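Side-chain contacts in thermosome subunit (Methanococcoides burtonii, PDB 3AQ1), which probably uses ATP binding and hydrolysis to assist the folding of other proteins, as group II chaperonins of the TCP-1 family do: residues A[109-114]-A[346-351]; A[122-127]-A[340-345]. All blocks are in the same frame, centred on the assembly; numbering follows the deposited sequence.

How the contacts relate
From the N terminus, the chain first passes the loop 109-114, which leads out of helix 101-109, and then runs through 122-127 on helix 121-132. It goes on through a large excursion that contains the whole mixed beta-sheet and returns as helix 332-355. There 340-345 pairs with 122-127 in contact 2, and 346-351, directly downstream, pairs with 109-114 in contact 1, so the smaller loop lies within the larger one. Together the contacts hold the outgoing part, the 109-114 turn and helix 121-132, against the returning helix 332-355, all in what is the intermediate domain of this family. They also touch each other: I112 CD1 lies 3.8 Å from L124 CD2.

Contact 1 of 2, residues A[109-114]-A[346-351]; sequences GTAITG and LHVVGV
A111 and V348 make the main apolar contact between the loop 109-114 and helix 332-355. The methyl CB of A111 meets the CG2 branch of V348 at 4.0 Å, an ordinary van der Waals distance for two methyls. CG1 of V348 is anti to the backbone N (chi1 -174°), which leaves CG2 beside that N and directed at the alanine, while CG1 turns to the neighbouring threonine. A111 is small enough to let the loop approach the helix, with the A111 and V348 CA atoms 7.3 Å apart; its CB also touches D344 and A345, about one turn earlier.

The second touch is marginal: T110 OG1 stands 4.5 Å from V348 CG1. The threonine's hydroxyl has its polar partner in the carbonyl O of I107, in the preceding helix, so it meets the valine already bonded.

Backbone bonding shapes the loop itself. A type I turn runs from G109 to I112, held by a bond of 3.1 Å from I112 N to G109 O, and its two middle residues, T110 and A111, are the ones that face V348. V348 also touches I107, so one side chain packs against both the end of helix 101-109 and the turn that follows it. With one methyl-methyl contact and one marginal approach of an already bonded hydroxyl, weak van der Waals packing joins the segments, and the small, partly exposed interface probably adds only modest cohesion.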
# COMPACT_ATOMS: atom_id res chain seq x y z
N GLY A 109 -13.10 3.60 1.21
CA GLY A 109 -14.13 3.20 2.16
C GLY A 109 -14.04 1.73 2.57
O GLY A 109 -14.26 1.40 3.74
N THR A 110 -13.71 0.85 1.64
CA THR A 110 -13.70 -0.58 1.92
C THR A 110 -12.67 -0.97 2.99
O THR A 110 -12.81 -2.02 3.63
CB THR A 110 -13.44 -1.42 0.66
OG1 THR A 110 -12.06 -1.33 0.26
CG2 THR A 110 -14.36 -1.00 -0.49
N ALA A 111 -11.64 -0.15 3.18
CA ALA A 111 -10.58 -0.48 4.14
C ALA A 111 -10.85 0.06 5.55
O ALA A 111 -10.09 -0.18 6.49
CB ALA A 111 -9.21 -0.02 3.63
N ILE A 112 -11.97 0.76 5.68
CA ILE A 112 -12.28 1.51 6.88
C ILE A 112 -13.58 0.98 7.47
O ILE A 112 -14.67 1.42 7.10
CB ILE A 112 -12.44 3.02 6.53
CG1 ILE A 112 -11.23 3.52 5.73
CG2 ILE A 112 -12.69 3.85 7.79
CD1 ILE A 112 -11.30 5.00 5.37
N THR A 113 -13.46 0.04 8.40
CA THR A 113 -14.64 -0.64 8.92
C THR A 113 -14.46 -1.15 10.35
O THR A 113 -13.37 -1.09 10.91
CB THR A 113 -15.06 -1.80 8.00
OG1 THR A 113 -13.89 -2.44 7.49
CG2 THR A 113 -15.90 -1.28 6.83
N GLY A 114 -15.54 -1.64 10.94
CA GLY A 114 -15.49 -2.13 12.30
C GLY A 114 -16.17 -1.20 13.29
O GLY A 114 -16.95 -0.32 12.91
N LEU A 346 -4.93 3.97 2.45
CA LEU A 346 -3.89 4.54 1.60
C LEU A 346 -3.36 3.48 0.65
O LEU A 346 -3.33 3.68 -0.56
CB LEU A 346 -2.75 5.16 2.43
CG LEU A 346 -3.03 6.50 3.12
CD1 LEU A 346 -2.05 6.79 4.23
CD2 LEU A 346 -3.08 7.64 2.14
N HIS A 347 -2.97 2.33 1.20
CA HIS A 347 -2.45 1.21 0.41
C HIS A 347 -3.41 0.68 -0.64
O HIS A 347 -3.03 0.55 -1.80
CB HIS A 347 -1.99 0.07 1.33
CG HIS A 347 -0.67 0.34 1.99
ND1 HIS A 347 0.53 -0.13 1.48
CD2 HIS A 347 -0.35 1.05 3.10
CE1 HIS A 347 1.52 0.27 2.26
NE2 HIS A 347 1.02 0.98 3.25
N VAL A 348 -4.64 0.37 -0.24
CA VAL A 348 -5.64 -0.13 -1.18
C VAL A 348 -5.83 0.84 -2.34
O VAL A 348 -5.80 0.45 -3.50
CB VAL A 348 -7.02 -0.40 -0.51
CG1 VAL A 348 -7.94 -1.05 -1.50
CG2 VAL A 348 -6.85 -1.30 0.70
N VAL A 349 -6.02 2.11 -2.03
CA VAL A 349 -6.16 3.11 -3.08
C VAL A 349 -4.89 3.22 -3.96
O VAL A 349 -4.98 3.30 -5.19
CB VAL A 349 -6.54 4.45 -2.49
CG1 VAL A 349 -6.69 5.50 -3.59
CG2 VAL A 349 -7.83 4.30 -1.71
N GLY A 350 -3.72 3.22 -3.33
CA GLY A 350 -2.47 3.20 -4.06
C GLY A 350 -2.41 2.05 -5.05
O GLY A 350 -2.18 2.24 -6.24
N VAL A 351 -2.64 0.84 -4.55
CA VAL A 351 -2.57 -0.35 -5.38
C VAL A 351 -3.62 -0.36 -6.49
O VAL A 351 -3.33 -0.79 -7.60
CB VAL A 351 -2.70 -1.61 -4.52
CG1 VAL A 351 -2.96 -2.83 -5.41
CG2 VAL A 351 -1.44 -1.78 -3.66

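Contact 2 of 2, residues A[122-127]-A[340-345]; sequences EKLSAL and HALNDA
The carbonyl O of A341 accepts the backbone N of A345 at 3.0 Å, an ordinary helical bond that keeps A341 and L342 on a regular turn, with the alanine methyl directed at L124. Such bonding within helix 332-355 occupies its main chain, and the meeting with helix 121-132 is left to apolar side chains.

L124 does the reaching from helix 121-132. Its CG lies anti to the backbone N (chi1 -163°), so the side chain extends from its own helix and spreads its two methyls over neighbouring residues of the other. CD2 comes down on the CB of A341 at 3.6 Å and also rests on the backbone, 3.8 Å from the N of L342. CD1, the other methyl, rests beside L342, 4.3 Å from its CB. The alanine suits its place because a lone methyl lets the leucine tip approach the helix backbone, whereas L342 supplies the bulk beside it.

L342 CG is likewise anti to its backbone N (chi1 -177°), which carries its methyls along the flank of L124 toward the next turn of helix 121-132. There L127 adds a more distant neighbour, its CG being 4.7 Å from L342 CD1. The leucines also reach the surrounding fold: L342 touches I153 of strand 151-157 and T128, both L342 and L127 lie on L327 of strand 323-329, and L124 also packs against I161.

The pair of helices belongs to the intermediate domain, which links the equatorial and apical domains in chaperonins of this family. Because the side chains that meet are all hydrocarbon, and the one backbone atom touched, L342 N, is met by a methyl, cohesion between the segments comes from dispersion and the burial of hydrocarbon rather than from charge or hydrogen bonding.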
# COMPACT_ATOMS: atom_id res chain seq x y z
N GLU A 122 -16.79 8.55 5.96
CA GLU A 122 -16.76 9.55 4.90
C GLU A 122 -15.50 10.41 4.91
O GLU A 122 -14.81 10.53 3.90
CB GLU A 122 -18.00 10.45 4.97
CG GLU A 122 -19.33 9.73 4.79
CD GLU A 122 -19.81 9.00 6.05
OE1 GLU A 122 -19.34 9.31 7.17
OE2 GLU A 122 -20.68 8.12 5.91
N LYS A 123 -15.20 10.99 6.07
CA LYS A 123 -14.09 11.94 6.20
C LYS A 123 -12.71 11.30 6.06
O LYS A 123 -11.81 11.88 5.46
CB LYS A 123 -14.16 12.72 7.52
CG LYS A 123 -15.26 13.79 7.58
CD LYS A 123 -15.51 14.23 9.03
CE LYS A 123 -16.71 15.16 9.19
NZ LYS A 123 -17.02 15.39 10.64
N LEU A 124 -12.54 10.10 6.60
CA LEU A 124 -11.26 9.42 6.45
C LEU A 124 -11.02 8.99 5.00
O LEU A 124 -9.89 8.92 4.53
CB LEU A 124 -11.15 8.23 7.39
CG LEU A 124 -9.71 7.77 7.58
CD1 LEU A 124 -8.87 8.88 8.22
CD2 LEU A 124 -9.67 6.51 8.40
N SER A 125 -12.10 8.72 4.28
CA SER A 125 -12.00 8.34 2.87
C SER A 125 -11.51 9.52 2.03
O SER A 125 -10.63 9.38 1.19
CB SER A 125 -13.35 7.85 2.36
OG SER A 125 -13.71 6.64 3.00
N ALA A 126 -12.11 10.67 2.27
CA ALA A 126 -11.72 11.91 1.64
C ALA A 126 -10.24 12.20 1.88
O ALA A 126 -9.51 12.59 0.98
CB ALA A 126 -12.57 13.05 2.15
N LEU A 127 -9.82 12.01 3.12
CA LEU A 127 -8.46 12.30 3.50
C LEU A 127 -7.51 11.34 2.78
O LEU A 127 -6.50 11.77 2.23
CB LEU A 127 -8.31 12.21 5.02
CG LEU A 127 -6.96 12.54 5.63
CD1 LEU A 127 -6.48 13.84 5.03
CD2 LEU A 127 -7.08 12.64 7.13
N HIS A 340 -4.34 3.36 11.97
CA HIS A 340 -4.37 2.01 11.40
C HIS A 340 -5.29 1.99 10.19
O HIS A 340 -4.92 1.52 9.11
CB HIS A 340 -4.79 0.96 12.44
CG HIS A 340 -3.74 0.69 13.48
ND1 HIS A 340 -3.40 1.62 14.45
CD2 HIS A 340 -2.98 -0.40 13.72
CE1 HIS A 340 -2.46 1.11 15.23
NE2 HIS A 340 -2.19 -0.11 14.81
N ALA A 341 -6.48 2.56 10.35
CA ALA A 341 -7.42 2.59 9.25
C ALA A 341 -6.82 3.27 8.00
O ALA A 341 -6.71 2.65 6.94
CB ALA A 341 -8.72 3.24 9.69
N LEU A 342 -6.42 4.54 8.15
CA LEU A 342 -5.77 5.30 7.08
C LEU A 342 -4.65 4.52 6.38
O LEU A 342 -4.58 4.49 5.15
CB LEU A 342 -5.23 6.63 7.61
CG LEU A 342 -4.57 7.66 6.70
CD1 LEU A 342 -5.49 8.12 5.59
CD2 LEU A 342 -4.18 8.81 7.56
N ASN A 343 -3.77 3.90 7.16
CA ASN A 343 -2.70 3.10 6.56
C ASN A 343 -3.26 2.07 5.59
O ASN A 343 -2.76 1.94 4.49
CB ASN A 343 -1.81 2.44 7.62
CG ASN A 343 -0.44 3.07 7.69
OD1 ASN A 343 0.25 3.19 6.68
ND2 ASN A 343 -0.03 3.48 8.90
N ASP A 344 -4.31 1.36 5.98
CA ASP A 344 -4.89 0.39 5.07
C ASP A 344 -5.49 1.05 3.84
O ASP A 344 -5.22 0.63 2.71
CB ASP A 344 -5.94 -0.47 5.77
CG ASP A 344 -5.33 -1.44 6.74
OD1 ASP A 344 -4.15 -1.79 6.55
OD2 ASP A 344 -6.03 -1.84 7.69
N ALA A 345 -6.31 2.08 4.05
CA ALA A 345 -6.97 2.74 2.93
C ALA A 345 -5.98 3.33 1.94
O ALA A 345 -6.16 3.21 0.74
CB ALA A 345 -7.94 3.79 3.43